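Local coordinates for DCN1-like protein 3 (Homo sapiens, PDB 4GBA) that promotes cullin neddylation by binding the N-terminally acetylated NEDD8-conjugating E2 and cullin–RBX complexes through its DCUN1 domain, the part contained in this chain, at residues 7-12 and 63-68; 54-59 and 104-109; 138-143 and 192-197. One frame throughout, in Å; residues are numbered along the deposited sequence.

How the contacts relate
The three contacts are spread along the elongated, helical DCUN1 domain. Contacts 1 and 2 are neighbours, with centres about 19 Å apart, and their segments alternate along the chain. They meet where Phe64 CD1 of contact 1 lies 4.0 Å from Phe59 CD2 of contact 2. The bound acetylated E2 peptide lies at contact 2, so contact 1 probably backs the Phe59 side of the peptide pocket. Contact 3 closes later in the sequence, about 28 Å from contact 2 and 43 Å from contact 1 between centres, on the opposite side of the chain's centre from contact 1.

Contact 1: 7-12 and 63-68; sequences RLEELF and EFFDGC
Glu9 OE2 forms a salt bridge with Arg61 and, in the same place, comes to 3.3 Å from Phe65 CZ. The CB of Glu9 points away from helix 61-71; a bend at chi2 (69°) turns the carboxylate back toward it. Beside this polar margin, Leu8 fills the middle of the contact. Its CG lies over one face of Phe65, 4.2 Å from the ring centroid, while both its methyls, CD1 and CD2, reach Cys68 CB at 3.8 Å. Helix 7-13 leads toward strand 22-23 and helix 61-71 follows strand 59-60, and these two strands pair antiparallel. A short antiparallel strand pair between helices is consistent with the EF-hand-like architecture of the DCUN1 domain. The two helical segments run at 135° to each other, and their axes approach to 10.8 Å, a spacing occupied by Leu8 and an aromatic cluster of Phe12, Phe64 and Phe65. Phe65 turns an edge toward the face of Phe12 in an offset edge-to-face pair, planes 68° apart, with its CE2 3.7 Å from Phe12 CB. Phe64 meets Phe12 more obliquely, Phe64 CD2 lying 3.6 Å from Phe12 CD1; both rings also touch Ile23 of the small sheet. At the far edge of Phe64, near the ring plane, Leu11 CD2 stands 4.0 Å from CZ.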
# COMPACT_ATOMS: atom_id res chain seq x y z
N ARG A 7 -3.03 -26.46 -13.70
CA ARG A 7 -1.75 -25.83 -13.41
C ARG A 7 -1.90 -24.88 -12.21
O ARG A 7 -0.99 -24.76 -11.38
CB ARG A 7 -1.19 -25.11 -14.64
CG ARG A 7 -0.86 -26.06 -15.78
CD ARG A 7 0.29 -25.57 -16.64
NE ARG A 7 0.17 -24.15 -16.98
CZ ARG A 7 1.00 -23.52 -17.79
NH1 ARG A 7 2.00 -24.19 -18.35
NH2 ARG A 7 0.85 -22.22 -18.04
N LEU A 8 -3.07 -24.25 -12.10
CA LEU A 8 -3.34 -23.32 -11.02
C LEU A 8 -3.36 -24.03 -9.67
O LEU A 8 -2.79 -23.54 -8.69
CB LEU A 8 -4.65 -22.57 -11.25
CG LEU A 8 -4.81 -21.28 -10.44
CD1 LEU A 8 -3.50 -20.52 -10.40
CD2 LEU A 8 -5.92 -20.39 -11.00
N GLU A 9 -4.01 -25.18 -9.63
CA GLU A 9 -4.01 -26.00 -8.42
C GLU A 9 -2.59 -26.42 -8.00
O GLU A 9 -2.25 -26.35 -6.82
CB GLU A 9 -4.86 -27.25 -8.61
CG GLU A 9 -4.99 -28.07 -7.35
CD GLU A 9 -5.83 -27.37 -6.28
OE1 GLU A 9 -5.49 -27.49 -5.08
OE2 GLU A 9 -6.82 -26.70 -6.66
N GLU A 10 -1.77 -26.86 -8.95
CA GLU A 10 -0.39 -27.21 -8.61
C GLU A 10 0.41 -25.98 -8.14
O GLU A 10 1.22 -26.07 -7.22
CB GLU A 10 0.32 -27.90 -9.79
N LEU A 11 0.16 -24.84 -8.78
CA LEU A 11 0.82 -23.60 -8.41
C LEU A 11 0.44 -23.19 -7.00
O LEU A 11 1.30 -22.88 -6.18
CB LEU A 11 0.45 -22.48 -9.38
CG LEU A 11 1.23 -21.19 -9.18
CD1 LEU A 11 2.72 -21.45 -9.34
CD2 LEU A 11 0.74 -20.15 -10.18
N PHE A 12 -0.86 -23.21 -6.71
CA PHE A 12 -1.32 -22.91 -5.36
C PHE A 12 -0.70 -23.85 -4.34
O PHE A 12 -0.22 -23.41 -3.31
CB PHE A 12 -2.85 -22.97 -5.27
CG PHE A 12 -3.39 -22.59 -3.91
CD1 PHE A 12 -3.30 -21.28 -3.45
CD2 PHE A 12 -3.99 -23.54 -3.09
CE1 PHE A 12 -3.80 -20.93 -2.20
CE2 PHE A 12 -4.49 -23.19 -1.84
CZ PHE A 12 -4.39 -21.88 -1.40
N GLU A 63 -8.81 -16.00 -2.95
CA GLU A 63 -8.12 -14.80 -3.43
C GLU A 63 -7.13 -15.18 -4.53
O GLU A 63 -7.07 -14.55 -5.59
CB GLU A 63 -7.40 -14.09 -2.27
CG GLU A 63 -8.35 -13.41 -1.28
CD GLU A 63 -7.73 -13.14 0.10
OE1 GLU A 63 -6.54 -13.47 0.34
OE2 GLU A 63 -8.44 -12.58 0.96
N PHE A 64 -6.36 -16.22 -4.27
CA PHE A 64 -5.34 -16.65 -5.20
C PHE A 64 -5.99 -17.11 -6.52
O PHE A 64 -5.60 -16.67 -7.61
CB PHE A 64 -4.48 -17.75 -4.57
CG PHE A 64 -3.24 -18.05 -5.36
CD1 PHE A 64 -2.11 -17.26 -5.21
CD2 PHE A 64 -3.22 -19.11 -6.26
CE1 PHE A 64 -0.95 -17.54 -5.95
CE2 PHE A 64 -2.07 -19.39 -7.00
CZ PHE A 64 -0.93 -18.60 -6.84
N PHE A 65 -6.98 -17.98 -6.42
CA PHE A 65 -7.68 -18.45 -7.62
C PHE A 65 -8.42 -17.34 -8.37
O PHE A 65 -8.29 -17.23 -9.59
CB PHE A 65 -8.64 -19.59 -7.27
CG PHE A 65 -7.96 -20.93 -7.24
CD1 PHE A 65 -8.20 -21.86 -8.24
CD2 PHE A 65 -7.07 -21.25 -6.22
CE1 PHE A 65 -7.57 -23.10 -8.22
CE2 PHE A 65 -6.44 -22.48 -6.20
CZ PHE A 65 -6.69 -23.41 -7.19
N ASP A 66 -9.20 -16.53 -7.66
CA ASP A 66 -9.91 -15.42 -8.28
C ASP A 66 -8.96 -14.40 -8.87
O ASP A 66 -9.25 -13.80 -9.90
CB ASP A 66 -10.81 -14.70 -7.26
CG ASP A 66 -12.12 -15.41 -7.02
OD1 ASP A 66 -12.35 -16.50 -7.58
OD2 ASP A 66 -12.93 -14.86 -6.24
N GLY A 67 -7.83 -14.18 -8.19
CA GLY A 67 -6.86 -13.19 -8.63
C GLY A 67 -6.06 -13.66 -9.83
O GLY A 67 -5.83 -12.90 -10.78
N CYS A 68 -5.62 -14.92 -9.81
CA CYS A 68 -4.97 -15.50 -10.98
C CYS A 68 -5.91 -15.50 -12.19
O CYS A 68 -5.53 -15.01 -13.25
CB CYS A 68 -4.41 -16.88 -10.68
SG CYS A 68 -2.94 -16.81 -9.63

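Contact 2: 54-59 and 104-109; sequences ATMCKF and FQFGLD
Three backbone carbonyl oxygens crowd together where Ala54 meets the end of helix 93-107: Ala54 O lies 3.0 Å from Gln105 O and also close to Phe106 O. All are acceptors, so no hydrogen bond joins them, and no other hydrogen bond crosses between the segments. A CA-H...O contact, with Phe106 CA 3.4 Å from Ala54 O, may offset a little of the repulsion between them. The contact forms part of the wall of the DCUN1-domain pocket for the acetylated NEDD8 E2 peptide: Met56, Phe59 and Phe106 pack on a modified side chain of the bound peptide, and Cys57 touches a polar one. Ala54 has a positive phi (68°), and the chain then folds through a type II beta turn from Thr55 to Lys58, closed by a weak Lys58 N to Thr55 O bond. The turn presents Met56 to Phe106, and their side chains cross at about a right angle. Met56 CG sits over one face of the ring, 3.7 Å from its centroid, in a CH-pi contact. The sulfur lies farther off above that face, SD 5.0 Å from the Phe106 centroid, as a distant Met-aromatic contact. Phe106 has CG anti to N (chi1 -173°), which directs its ring toward Ala54 and Met56; Ala54 N and CA lie at its edge near the plane, CD1 being 3.6 Å from Ala54 N. The ring also touches Leu45 and Ala48 of helix 42-50. At the margin, Gln105 CG touches Ala54 CB, while its OE1 is hydrogen-bonded to Arg157. The Met56 chain, extended beyond CG, carries its methyl past the ring to the backbone of Gly107, CE ending 3.7 Å from Gly107 CA.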
# COMPACT_ATOMS: atom_id res chain seq x y z
N ALA A 54 -6.12 -7.72 1.17
CA ALA A 54 -6.37 -6.87 2.35
C ALA A 54 -5.82 -7.41 3.70
O ALA A 54 -5.76 -6.66 4.69
CB ALA A 54 -7.87 -6.51 2.46
N THR A 55 -5.43 -8.68 3.73
CA THR A 55 -4.63 -9.21 4.85
C THR A 55 -3.18 -9.42 4.41
O THR A 55 -2.91 -10.34 3.63
CB THR A 55 -5.15 -10.57 5.32
OG1 THR A 55 -6.58 -10.56 5.31
CG2 THR A 55 -4.62 -10.90 6.71
N MET A 56 -2.26 -8.60 4.90
CA MET A 56 -0.86 -8.71 4.49
C MET A 56 -0.28 -10.08 4.74
O MET A 56 -0.48 -10.65 5.82
CB MET A 56 0.01 -7.69 5.22
CG MET A 56 0.21 -6.44 4.44
SD MET A 56 1.41 -5.41 5.26
CE MET A 56 1.12 -3.84 4.43
N CYS A 57 0.46 -10.58 3.75
CA CYS A 57 1.24 -11.81 3.87
C CYS A 57 0.37 -13.03 3.77
O CYS A 57 0.75 -14.10 4.23
CB CYS A 57 2.02 -11.86 5.20
SG CYS A 57 3.17 -10.51 5.48
N LYS A 58 -0.81 -12.86 3.19
CA LYS A 58 -1.73 -13.98 3.07
C LYS A 58 -2.59 -13.87 1.81
O LYS A 58 -3.13 -12.80 1.51
CB LYS A 58 -2.60 -14.07 4.31
CG LYS A 58 -3.71 -15.11 4.21
CD LYS A 58 -4.47 -15.23 5.54
CE LYS A 58 -5.65 -16.20 5.42
NZ LYS A 58 -6.21 -16.61 6.75
N PHE A 59 -2.68 -14.97 1.07
CA PHE A 59 -3.67 -15.12 0.00
C PHE A 59 -4.47 -16.37 0.34
O PHE A 59 -3.92 -17.46 0.33
CB PHE A 59 -3.01 -15.37 -1.36
CG PHE A 59 -2.18 -14.24 -1.87
CD1 PHE A 59 -2.57 -12.93 -1.69
CD2 PHE A 59 -0.99 -14.50 -2.56
CE1 PHE A 59 -1.80 -11.88 -2.19
CE2 PHE A 59 -0.21 -13.46 -3.06
CZ PHE A 59 -0.63 -12.15 -2.87
N PHE A 104 -5.12 1.12 2.13
CA PHE A 104 -5.38 1.39 3.53
C PHE A 104 -5.83 0.11 4.24
O PHE A 104 -5.28 -0.26 5.29
CB PHE A 104 -6.40 2.51 3.74
CG PHE A 104 -6.72 2.76 5.18
CD1 PHE A 104 -5.99 3.68 5.92
CD2 PHE A 104 -7.69 2.02 5.83
CE1 PHE A 104 -6.26 3.87 7.27
CE2 PHE A 104 -7.96 2.21 7.19
CZ PHE A 104 -7.25 3.14 7.90
N GLN A 105 -6.82 -0.56 3.65
CA GLN A 105 -7.39 -1.80 4.17
C GLN A 105 -6.34 -2.91 4.27
O GLN A 105 -6.33 -3.72 5.21
CB GLN A 105 -8.54 -2.26 3.25
CG GLN A 105 -9.51 -3.22 3.92
CD GLN A 105 -10.05 -2.68 5.25
OE1 GLN A 105 -10.35 -1.49 5.39
NE2 GLN A 105 -10.15 -3.57 6.25
N PHE A 106 -5.46 -2.95 3.27
CA PHE A 106 -4.37 -3.91 3.20
C PHE A 106 -3.41 -3.72 4.38
O PHE A 106 -3.12 -4.67 5.10
CB PHE A 106 -3.65 -3.73 1.86
CG PHE A 106 -2.59 -4.78 1.57
CD1 PHE A 106 -2.90 -6.13 1.59
CD2 PHE A 106 -1.29 -4.40 1.24
CE1 PHE A 106 -1.93 -7.09 1.30
CE2 PHE A 106 -0.31 -5.35 0.96
CZ PHE A 106 -0.64 -6.69 0.99
N GLY A 107 -2.95 -2.49 4.59
CA GLY A 107 -2.01 -2.20 5.66
C GLY A 107 -2.64 -2.37 7.03
O GLY A 107 -1.95 -2.40 8.05
N LEU A 108 -3.96 -2.51 7.06
CA LEU A 108 -4.70 -2.53 8.30
C LEU A 108 -4.76 -3.91 8.92
O LEU A 108 -5.28 -4.85 8.32
CB LEU A 108 -6.12 -2.00 8.06
CG LEU A 108 -6.92 -1.55 9.26
CD1 LEU A 108 -6.21 -0.42 9.99
CD2 LEU A 108 -8.27 -1.12 8.76
N ASP A 109 -4.25 -4.02 10.13
CA ASP A 109 -4.25 -5.29 10.86
C ASP A 109 -5.62 -5.60 11.46
O ASP A 109 -5.87 -5.30 12.62
CB ASP A 109 -3.21 -5.25 11.97
CG ASP A 109 -2.85 -6.62 12.47
OD1 ASP A 109 -3.09 -7.59 11.71
OD2 ASP A 109 -2.33 -6.73 13.60

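Contact 3: 138-143 and 192-197; sequences LDQWLN and EWEMER
Arg197, with CG between its backbone N and carbonyl carbon (chi1 72°) and a bend at chi3 (-74°), meets Gln140, whose own chain bends at chi2. The Gln140 amide thereby stacks over one face of the Arg197 guanidinium, planes only 6° apart, with Gln140 CD 3.6 Å from Arg197 NH1. No hydrogen bond crosses between the segments. Each flat group is instead held from its own helix. Asn143 ND2 donates to Gln140 OE1 at 3.0 Å, coming from above the carbonyl plane, while Arg197 NH1 forms a salt bridge with Glu194 OE2 at 2.9 Å. The Glu194 carboxylate lies at the guanidinium edge and also packs on the Gln140 chain, OE1 being 3.5 Å from Gln140 CB; its OE2 has a second partner in Arg198. Trp193 also brings CZ3 to 3.6 Å from Gln140 O and CH2 near Asn143 CB, its NE1 being hydrogen-bonded to Glu147 OE2. The contact thus joins helices 138-147 and 185-199 at the surface of the DCUN1 domain. Its chemistry implies cohesion by stacking and van der Waals contact: Arg197 and Arg198 probably share the negative charge of Glu194, while Gln140 adds a neutral flat surface over the guanidinium.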
# COMPACT_ATOMS: atom_id res chain seq x y z
N LEU A 138 4.69 14.95 -1.21
CA LEU A 138 4.89 13.65 -0.57
C LEU A 138 6.21 13.50 0.22
O LEU A 138 6.21 12.94 1.32
CB LEU A 138 4.75 12.52 -1.60
CG LEU A 138 4.93 11.08 -1.11
CD1 LEU A 138 3.81 10.68 -0.14
CD2 LEU A 138 4.95 10.13 -2.28
N ASP A 139 7.32 13.96 -0.35
CA ASP A 139 8.62 13.82 0.32
C ASP A 139 8.62 14.46 1.71
O ASP A 139 9.05 13.84 2.69
CB ASP A 139 9.77 14.39 -0.52
CG ASP A 139 9.98 13.64 -1.84
OD1 ASP A 139 9.78 12.40 -1.88
OD2 ASP A 139 10.37 14.29 -2.83
N GLN A 140 8.15 15.70 1.80
CA GLN A 140 8.13 16.42 3.08
C GLN A 140 7.08 15.87 4.03
O GLN A 140 7.30 15.79 5.24
CB GLN A 140 7.92 17.92 2.86
CG GLN A 140 9.08 18.60 2.15
CD GLN A 140 10.45 18.26 2.73
OE1 GLN A 140 10.58 17.91 3.92
NE2 GLN A 140 11.48 18.34 1.90
N TRP A 141 5.93 15.48 3.47
CA TRP A 141 4.88 14.89 4.27
C TRP A 141 5.41 13.65 4.99
O TRP A 141 5.10 13.42 6.15
CB TRP A 141 3.65 14.56 3.39
CG TRP A 141 2.65 13.62 4.03
CD1 TRP A 141 2.50 12.29 3.77
CD2 TRP A 141 1.68 13.95 5.04
NE1 TRP A 141 1.49 11.77 4.55
CE2 TRP A 141 0.97 12.76 5.33
CE3 TRP A 141 1.34 15.12 5.71
CZ2 TRP A 141 -0.07 12.72 6.27
CZ3 TRP A 141 0.31 15.08 6.65
CH2 TRP A 141 -0.38 13.88 6.92
N LEU A 142 6.23 12.85 4.30
CA LEU A 142 6.77 11.63 4.89
C LEU A 142 7.94 11.92 5.85
O LEU A 142 8.17 11.15 6.78
CB LEU A 142 7.19 10.62 3.80
CG LEU A 142 6.11 10.05 2.86
CD1 LEU A 142 6.76 9.30 1.70
CD2 LEU A 142 5.08 9.15 3.58
N ASN A 143 8.67 13.00 5.60
CA ASN A 143 9.69 13.47 6.55
C ASN A 143 9.02 13.91 7.83
O ASN A 143 9.48 13.57 8.93
CB ASN A 143 10.48 14.65 5.98
CG ASN A 143 11.44 14.24 4.88
OD1 ASN A 143 11.86 13.08 4.80
ND2 ASN A 143 11.81 15.20 4.04
N GLU A 192 2.33 23.78 9.15
CA GLU A 192 3.12 24.59 10.07
C GLU A 192 4.56 24.08 10.08
O GLU A 192 5.50 24.83 9.79
CB GLU A 192 2.54 24.57 11.49
CG GLU A 192 1.06 25.00 11.59
CD GLU A 192 0.75 26.32 10.87
OE1 GLU A 192 0.49 27.33 11.55
OE2 GLU A 192 0.75 26.34 9.61
N TRP A 193 4.71 22.80 10.41
CA TRP A 193 6.01 22.14 10.39
C TRP A 193 6.78 22.39 9.09
O TRP A 193 8.00 22.55 9.10
CB TRP A 193 5.83 20.64 10.60
CG TRP A 193 7.11 19.83 10.52
CD1 TRP A 193 7.88 19.42 11.58
CD2 TRP A 193 7.75 19.31 9.34
NE1 TRP A 193 8.96 18.69 11.13
CE2 TRP A 193 8.90 18.61 9.75
CE3 TRP A 193 7.46 19.38 7.97
CZ2 TRP A 193 9.76 17.97 8.85
CZ3 TRP A 193 8.32 18.76 7.07
CH2 TRP A 193 9.45 18.06 7.51
N GLU A 194 6.05 22.44 7.99
CA GLU A 194 6.67 22.61 6.68
C GLU A 194 7.03 24.07 6.41
O GLU A 194 7.96 24.36 5.66
CB GLU A 194 5.76 22.06 5.58
CG GLU A 194 6.21 22.40 4.17
CD GLU A 194 7.52 21.74 3.79
OE1 GLU A 194 8.06 20.96 4.61
OE2 GLU A 194 8.01 21.98 2.66
N MET A 195 6.27 24.99 7.00
CA MET A 195 6.64 26.41 6.98
C MET A 195 7.92 26.64 7.78
O MET A 195 8.82 27.37 7.36
CB MET A 195 5.51 27.29 7.52
CG MET A 195 4.33 27.43 6.58
SD MET A 195 4.91 27.66 4.88
CE MET A 195 5.07 29.44 4.76
N GLU A 196 8.01 26.02 8.95
CA GLU A 196 9.19 26.16 9.79
C GLU A 196 10.44 25.63 9.10
O GLU A 196 11.50 26.26 9.17
CB GLU A 196 9.00 25.47 11.14
CG GLU A 196 10.30 25.25 11.91
CD GLU A 196 11.08 26.55 12.15
OE1 GLU A 196 10.43 27.62 12.29
OE2 GLU A 196 12.33 26.50 12.19
N ARG A 197 10.34 24.48 8.43
CA ARG A 197 11.53 23.93 7.80
C ARG A 197 11.98 24.76 6.60
O ARG A 197 13.17 24.85 6.33
CB ARG A 197 11.37 22.45 7.43
CG ARG A 197 10.45 22.19 6.27
CD ARG A 197 10.87 20.92 5.56
NE ARG A 197 12.08 21.15 4.79
CZ ARG A 197 12.08 21.58 3.53
NH1 ARG A 197 10.94 21.84 2.92
NH2 ARG A 197 13.23 21.76 2.88